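Local structure of 5-formaminoimidazole-4-carboxamide-1-(Beta)-D-ribofuranosyl 5'-monophosphate synthetase (2PBZ) at residues S69-Y73 and L74-A78; K104-G108 and A109-R113; I217-E221 and S222-Q226. The protein probably catalyses an ATP-dependent, carbon-nitrogen bond-forming ligase step in IMP biosynthesis and binds ATP. All coordinates share one frame; numbering follows the deposited sequence.

Contact 1: S69-Y73 and L74-A78; sequences SFVAY and LGIEA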
loop_
_atom_site.group_PDB
_atom_site.type_symbol
_atom_site.label_atom_id
_atom_site.label_comp_id
_atom_site.label_asym_id
_atom_site.label_seq_id
_atom_site.Cartn_x
_atom_site.Cartn_y
_atom_site.Cartn_z
ATOM N N SER A 69 -4.919 14.469 -18.299
ATOM C CA SER A 69 -5.691 14.157 -19.503
ATOM C C SER A 69 -5.971 15.391 -20.331
ATOM O O SER A 69 -6.253 15.291 -21.525
ATOM C CB SER A 69 -7.033 13.496 -19.137
ATOM O OG SER A 69 -6.859 12.210 -18.560
ATOM N N PHE A 70 -5.879 16.554 -19.694
ATOM C CA PHE A 70 -6.164 17.819 -20.360
ATOM C C PHE A 70 -5.508 18.098 -21.704
ATOM O O PHE A 70 -6.139 18.646 -22.593
ATOM C CB PHE A 70 -5.898 18.973 -19.405
ATOM C CG PHE A 70 -7.011 19.208 -18.447
ATOM C CD1 PHE A 70 -7.427 18.196 -17.584
ATOM C CD2 PHE A 70 -7.706 20.409 -18.454
ATOM C CE1 PHE A 70 -8.525 18.378 -16.745
ATOM C CE2 PHE A 70 -8.808 20.607 -17.620
ATOM C CZ PHE A 70 -9.220 19.592 -16.765
ATOM N N VAL A 71 -4.250 17.728 -21.866
ATOM C CA VAL A 71 -3.597 17.982 -23.143
ATOM C C VAL A 71 -4.033 16.938 -24.167
ATOM O O VAL A 71 -4.123 17.217 -25.368
ATOM C CB VAL A 71 -2.061 17.963 -22.993
ATOM C CG1 VAL A 71 -1.397 18.136 -24.363
ATOM C CG2 VAL A 71 -1.626 19.074 -22.024
ATOM N N ALA A 72 -4.316 15.738 -23.682
ATOM C CA ALA A 72 -4.735 14.666 -24.559
ATOM C C ALA A 72 -6.187 14.898 -25.007
ATOM O O ALA A 72 -6.621 14.369 -26.030
ATOM C CB ALA A 72 -4.587 13.322 -23.835
ATOM N N TYR A 73 -6.923 15.698 -24.239
ATOM C CA TYR A 73 -8.324 16.016 -24.547
ATOM C C TYR A 73 -8.418 17.403 -25.168
ATOM O O TYR A 73 -9.377 17.724 -25.872
ATOM C CB TYR A 73 -9.185 16.020 -23.280
ATOM C CG TYR A 73 -9.724 14.679 -22.836
ATOM C CD1 TYR A 73 -9.421 14.174 -21.581
ATOM C CD2 TYR A 73 -10.586 13.940 -23.652
ATOM C CE1 TYR A 73 -9.958 12.963 -21.137
ATOM C CE2 TYR A 73 -11.136 12.717 -23.218
ATOM C CZ TYR A 73 -10.815 12.237 -21.953
ATOM O OH TYR A 73 -11.354 11.052 -21.491
ATOM N N LEU A 74 -7.423 18.230 -24.883
ATOM C CA LEU A 74 -7.392 19.591 -25.393
ATOM C C LEU A 74 -5.932 19.941 -25.676
ATOM O O LEU A 74 -5.039 19.630 -24.871
ATOM C CB LEU A 74 -7.947 20.551 -24.337
ATOM C CG LEU A 74 -9.060 20.017 -23.438
ATOM C CD1 LEU A 74 -9.115 20.833 -22.153
ATOM C CD2 LEU A 74 -10.393 20.032 -24.182
ATOM N N GLY A 75 -5.669 20.587 -26.805
ATOM C CA GLY A 75 -4.288 20.935 -27.083
ATOM C C GLY A 75 -3.717 21.873 -26.032
ATOM O O GLY A 75 -4.443 22.398 -25.185
ATOM N N ILE A 76 -2.407 22.089 -26.097
ATOM C CA ILE A 76 -1.723 22.990 -25.171
ATOM C C ILE A 76 -2.102 24.442 -25.488
ATOM O O ILE A 76 -2.199 25.290 -24.583
ATOM C CB ILE A 76 -0.204 22.824 -25.299
ATOM C CG1 ILE A 76 0.140 21.332 -25.267
ATOM C CG2 ILE A 76 0.491 23.559 -24.174
ATOM C CD1 ILE A 76 1.636 21.027 -25.348
ATOM N N GLU A 77 -2.306 24.711 -26.778
ATOM C CA GLU A 77 -2.684 26.030 -27.286
ATOM C C GLU A 77 -4.008 26.488 -26.689
ATOM O O GLU A 77 -4.113 27.570 -26.086
ATOM C CB GLU A 77 -2.863 26.002 -28.815
ATOM C CG GLU A 77 -1.618 25.727 -29.648
ATOM C CD GLU A 77 -0.994 24.378 -29.361
ATOM O OE1 GLU A 77 -1.742 23.374 -29.223
ATOM O OE2 GLU A 77 0.255 24.332 -29.291
ATOM N N ALA A 78 -5.023 25.653 -26.897
ATOM C CA ALA A 78 -6.364 25.931 -26.426
ATOM C C ALA A 78 -6.399 26.270 -24.944
ATOM O O ALA A 78 -7.058 27.229 -24.527
ATOM C CB ALA A 78 -7.275 24.729 -26.722
#
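Phe70 and Leu74 meet at a helix-to-helix junction, where the single turn 70-73 ends and helix 76-80 begins. Leu74 is the first residue to leave helical backbone angles, and Gly75 occupies the N-cap position of the second helix. The polar evidence is one weak backbone hydrogen bond, Leu74 N to Phe70 O at 2.7 Å, with an N-H...O angle of only 126°; the bent geometry is that of a turn already leaving the helix at Leu74.

The apolar evidence is in two places. Phe70 and Leu74 lie alongside one another with their ends in the same direction; Leu74 CD1 approaches the ring obliquely, 4.0 Å from Phe70 CD2. Both side chains also rest on Ile79 of helix 76-80, and the ring packs against Thr7 and Ile8 of strand 5-8 and edge-to-face with His67. The junction thus packs against strand 5-8, at the edge of the parallel sheet of what is probably a Rossmann-like N-terminal domain. A second apolar contact spans the junction: Val71 CG1 is anti to the backbone N (chi1 176°) and thus turned to Ile76, whose CG1 lies 3.7 Å from Val71 CG1.

Contact 2: K104-G108 and A109-R113; sequences KALEG and AGIPR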
loop_
_atom_site.group_PDB
_atom_site.type_symbol
_atom_site.label_atom_id
_atom_site.label_comp_id
_atom_site.label_asym_id
_atom_site.label_seq_id
_atom_site.Cartn_x
_atom_site.Cartn_y
_atom_site.Cartn_z
ATOM N N LYS A 104 15.471 21.376 -19.766
ATOM C CA LYS A 104 15.748 22.755 -19.414
ATOM C C LYS A 104 15.508 22.987 -17.934
ATOM O O LYS A 104 16.385 23.462 -17.220
ATOM C CB LYS A 104 14.874 23.677 -20.251
ATOM C CG LYS A 104 15.146 25.158 -20.063
ATOM C CD LYS A 104 14.315 26.011 -21.038
ATOM C CE LYS A 104 14.664 25.707 -22.508
ATOM N NZ LYS A 104 13.966 26.592 -23.504
ATOM N N ALA A 105 14.329 22.612 -17.463
ATOM C CA ALA A 105 13.981 22.791 -16.053
ATOM C C ALA A 105 14.846 21.954 -15.112
ATOM O O ALA A 105 15.382 22.471 -14.133
ATOM C CB ALA A 105 12.503 22.450 -15.835
ATOM N N LEU A 106 14.964 20.658 -15.398
ATOM C CA LEU A 106 15.759 19.766 -14.564
ATOM C C LEU A 106 17.227 20.218 -14.510
ATOM O O LEU A 106 17.863 20.177 -13.450
ATOM C CB LEU A 106 15.634 18.321 -15.076
ATOM C CG LEU A 106 14.301 17.608 -14.776
ATOM C CD1 LEU A 106 14.220 16.329 -15.561
ATOM C CD2 LEU A 106 14.174 17.319 -13.281
ATOM N N GLU A 107 17.758 20.663 -15.645
ATOM C CA GLU A 107 19.135 21.137 -15.677
ATOM C C GLU A 107 19.191 22.422 -14.855
ATOM O O GLU A 107 20.060 22.587 -14.003
ATOM C CB GLU A 107 19.577 21.401 -17.118
ATOM C CG GLU A 107 19.309 20.222 -18.043
ATOM C CD GLU A 107 19.965 20.375 -19.406
ATOM O OE1 GLU A 107 19.696 21.396 -20.090
ATOM O OE2 GLU A 107 20.748 19.475 -19.792
ATOM N N GLY A 108 18.229 23.311 -15.100
ATOM C CA GLY A 108 18.173 24.572 -14.390
ATOM C C GLY A 108 18.071 24.423 -12.889
ATOM O O GLY A 108 18.461 25.324 -12.151
ATOM N N ALA A 109 17.541 23.295 -12.424
ATOM C CA ALA A 109 17.406 23.072 -10.982
ATOM C C ALA A 109 18.590 22.295 -10.418
ATOM O O ALA A 109 18.695 22.116 -9.204
ATOM C CB ALA A 109 16.102 22.334 -10.672
ATOM N N GLY A 110 19.474 21.836 -11.304
ATOM C CA GLY A 110 20.641 21.088 -10.865
ATOM C C GLY A 110 20.331 19.648 -10.503
ATOM O O GLY A 110 21.144 18.971 -9.882
ATOM N N ILE A 111 19.158 19.175 -10.902
ATOM C CA ILE A 111 18.743 17.810 -10.605
ATOM C C ILE A 111 19.393 16.813 -11.564
ATOM O O ILE A 111 19.380 17.002 -12.782
ATOM C CB ILE A 111 17.203 17.690 -10.680
ATOM C CG1 ILE A 111 16.577 18.710 -9.725
ATOM C CG2 ILE A 111 16.752 16.275 -10.300
ATOM C CD1 ILE A 111 15.084 18.850 -9.866
ATOM N N PRO A 112 19.982 15.740 -11.016
ATOM C CA PRO A 112 20.634 14.721 -11.841
ATOM C C PRO A 112 19.610 14.025 -12.716
ATOM O O PRO A 112 18.564 13.623 -12.228
ATOM C CB PRO A 112 21.234 13.762 -10.809
ATOM C CG PRO A 112 21.442 14.647 -9.585
ATOM C CD PRO A 112 20.158 15.450 -9.580
ATOM N N ARG A 113 19.892 13.883 -14.007
ATOM C CA ARG A 113 18.946 13.200 -14.868
ATOM C C ARG A 113 19.574 11.962 -15.511
ATOM O O ARG A 113 20.793 11.820 -15.547
ATOM C CB ARG A 113 18.409 14.169 -15.928
ATOM C CG ARG A 113 19.282 14.378 -17.151
ATOM C CD ARG A 113 18.799 15.604 -17.960
ATOM N NE ARG A 113 19.721 16.737 -17.835
ATOM C CZ ARG A 113 20.077 17.291 -16.674
ATOM N NH1 ARG A 113 19.580 16.819 -15.530
ATOM N NH2 ARG A 113 20.948 18.302 -16.648
HETATM O O HOH W 1 22.552 19.488 -18.100
#
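Two backbone bonds tie Gly110 and Ile111 back into the last turn of helix 99-109, and with the positive phi of Gly110 they define a Schellman motif. Gly110 N donates to Glu107 O over 2.9 Å at an N-H...O angle of 149°, coming from above the carbonyl plane. Ile111 N donates to Leu106 O over 3.0 Å and sits nearly on the line of that C=O bond. Ala109 N adds weaker bonds to Ala105 O and Leu106 O, so the carbonyl of Leu106 accepts from at least two donors, Ile111 N and Ala109 N.

Beyond the cap the side chain of Arg113 folds back toward the helix end. Its NH1 donates to Ile111 O over 2.8 Å, with the oxygen in the guanidinium plane, which restrains the rotation of that plane. CG lies between the backbone N and the carbonyl carbon (chi1 82°), and a bend at chi3 brings the guanidinium round to Glu107. The salt bridge there, Glu107 OE2 to Arg113 NH2 at 3.4 Å, is weak, and the position of NH2 is less certain; the carboxylate and guanidinium planes stand 73° apart. A water appears to bridge the same two atoms, accepting from NH2 and donating to OE2.

The inner side of the cap is apolar. Ala105 and Ala109 face helix 224-241, at Phe234 and Met238 and at Thr237 respectively, while Leu106 and Ile111 both touch Ala262 of strand 261-266. The cap therefore joins the end of helix 99-109 to the helix and sheet of the probable ATP-grasp part. Within it, Leu106 and Ile111, the two residues joined by the six-to-one bond of the Schellman motif, cross obliquely, with Leu106 CD2 3.9 Å from Ile111 CD1.

Contact 3: I217-E221 and S222-Q226; sequences IALRE and SLLPQ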
loop_
_atom_site.group_PDB
_atom_site.type_symbol
_atom_site.label_atom_id
_atom_site.label_comp_id
_atom_site.label_asym_id
_atom_site.label_seq_id
_atom_site.Cartn_x
_atom_site.Cartn_y
_atom_site.Cartn_z
ATOM N N ILE A 217 3.894 4.264 -1.137
ATOM C CA ILE A 217 5.084 3.694 -0.516
ATOM C C ILE A 217 5.727 4.632 0.499
ATOM O O ILE A 217 5.901 5.820 0.234
ATOM C CB ILE A 217 6.136 3.297 -1.602
ATOM C CG1 ILE A 217 7.538 3.262 -1.000
ATOM C CG2 ILE A 217 6.107 4.272 -2.755
ATOM C CD1 ILE A 217 8.613 2.912 -2.003
ATOM N N ALA A 218 6.056 4.104 1.668
ATOM C CA ALA A 218 6.710 4.902 2.697
ATOM C C ALA A 218 8.215 4.819 2.447
ATOM O O ALA A 218 8.867 3.821 2.759
ATOM C CB ALA A 218 6.368 4.376 4.083
ATOM N N LEU A 219 8.755 5.881 1.869
ATOM C CA LEU A 219 10.170 5.960 1.548
ATOM C C LEU A 219 11.066 5.962 2.785
ATOM O O LEU A 219 10.682 6.475 3.845
ATOM C CB LEU A 219 10.426 7.225 0.736
ATOM C CG LEU A 219 11.758 7.262 -0.006
ATOM C CD1 LEU A 219 11.685 6.330 -1.201
ATOM C CD2 LEU A 219 12.063 8.672 -0.446
ATOM N N ARG A 220 12.262 5.386 2.656
ATOM C CA ARG A 220 13.218 5.375 3.766
ATOM C C ARG A 220 13.443 6.854 4.087
ATOM O O ARG A 220 13.792 7.633 3.205
ATOM C CB ARG A 220 14.527 4.711 3.338
ATOM C CG ARG A 220 15.485 4.426 4.474
ATOM C CD ARG A 220 16.913 4.759 4.064
ATOM N NE ARG A 220 17.584 3.682 3.342
ATOM C CZ ARG A 220 18.264 2.712 3.941
ATOM N NH1 ARG A 220 18.356 2.703 5.266
ATOM N NH2 ARG A 220 18.844 1.756 3.224
ATOM N N GLU A 221 13.214 7.231 5.341
ATOM C CA GLU A 221 13.342 8.614 5.788
ATOM C C GLU A 221 14.655 9.344 5.483
ATOM O O GLU A 221 14.660 10.567 5.313
ATOM C CB GLU A 221 13.060 8.701 7.296
ATOM C CG GLU A 221 12.900 10.120 7.796
ATOM C CD GLU A 221 12.593 10.191 9.273
ATOM O OE1 GLU A 221 11.531 9.683 9.693
ATOM O OE2 GLU A 221 13.416 10.761 10.019
ATOM N N SER A 222 15.761 8.614 5.410
ATOM C CA SER A 222 17.052 9.243 5.136
ATOM C C SER A 222 17.170 9.823 3.724
ATOM O O SER A 222 18.111 10.558 3.440
ATOM C CB SER A 222 18.194 8.240 5.357
ATOM O OG SER A 222 18.261 7.299 4.286
ATOM N N LEU A 223 16.224 9.494 2.850
ATOM C CA LEU A 223 16.240 9.956 1.458
ATOM C C LEU A 223 15.377 11.187 1.183
ATOM O O LEU A 223 15.561 11.870 0.179
ATOM C CB LEU A 223 15.745 8.843 0.538
ATOM C CG LEU A 223 16.428 7.482 0.573
ATOM C CD1 LEU A 223 15.562 6.484 -0.156
ATOM C CD2 LEU A 223 17.812 7.571 -0.045
ATOM N N LEU A 224 14.429 11.456 2.069
ATOM C CA LEU A 224 13.523 12.575 1.896
ATOM C C LEU A 224 14.175 13.946 1.824
ATOM O O LEU A 224 13.820 14.750 0.960
ATOM C CB LEU A 224 12.470 12.572 3.002
ATOM C CG LEU A 224 11.532 11.378 2.980
ATOM C CD1 LEU A 224 10.532 11.508 4.109
ATOM C CD2 LEU A 224 10.839 11.298 1.631
ATOM N N PRO A 225 15.121 14.247 2.731
ATOM C CA PRO A 225 15.786 15.555 2.714
ATOM C C PRO A 225 16.332 15.906 1.329
ATOM O O PRO A 225 16.163 17.010 0.828
ATOM C CB PRO A 225 16.895 15.378 3.745
ATOM C CG PRO A 225 16.270 14.462 4.738
ATOM C CD PRO A 225 15.611 13.429 3.857
ATOM N N GLN A 226 16.983 14.935 0.718
ATOM C CA GLN A 226 17.580 15.104 -0.597
ATOM C C GLN A 226 16.524 15.481 -1.638
ATOM O O GLN A 226 16.745 16.338 -2.498
ATOM C CB GLN A 226 18.257 13.794 -0.990
ATOM C CG GLN A 226 19.683 13.930 -1.415
ATOM C CD GLN A 226 19.812 14.463 -2.818
ATOM O OE1 GLN A 226 19.968 15.675 -3.030
ATOM N NE2 GLN A 226 19.727 13.565 -3.798
#
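The guanidinium of Arg220 is approached obliquely by Ser222 OG, whose place is doubtful; Arg220 NH2 makes a weak hydrogen bond to Ile211 O of the second subunit. The carboxylate of Glu221 also turns to that subunit: OE2 bonds with the hydroxyls of Ser13 and Tyr39 there, and OE1 accepts from Leu14 N. These bonds, one of them to a backbone N-H in the first turn of that subunit's helix 13-22, would probably stabilise a negative charge on the buried carboxylate.

The backbone of Arg220 to Leu223 forms a type I beta turn, leading from strand 218-219 into helix 224-241. Leu223 N donates to Arg220 O over 3.1 Å, from above the carbonyl plane, with an N-H...O angle of 164°. The strand itself pairs antiparallel with a strand of the second subunit, carrying the sheet across the interface.

Leu219, just before the turn, packs against the two leucines that follow it. With CG anti to the backbone N (chi1 -164°), its CD2 lies 3.6 Å from Leu224 CD2 and 3.8 Å from Leu223 CB. Cutting Leu219 back to an alanine removes CG and both methyls and is likely to open a gap beside Leu223 and Leu224. Leu223 crosses Leu219 at about a right angle, placing Leu223 CD1 3.9 Å from Leu219 CG.

How the contacts relate
From the N terminus the three contacts come in series, none nested in or crossing another, and each closes only a local turn. Contact 1 joins two successive short helices over strand 5-8. Contact 2 follows at the end of helix 99-109, its centre about 25 Å from that of contact 1. Contact 3, much later in the chain, turns a strand into helix 224-241. Contacts 1 and 3 lie on opposite sides of the chain's centre, with centres about 34 Å apart. Contacts 2 and 3 do not touch, though their nearest atoms are about 6 Å apart; helix 224-241, entered at contact 3, packs against contact 2 and so connects them.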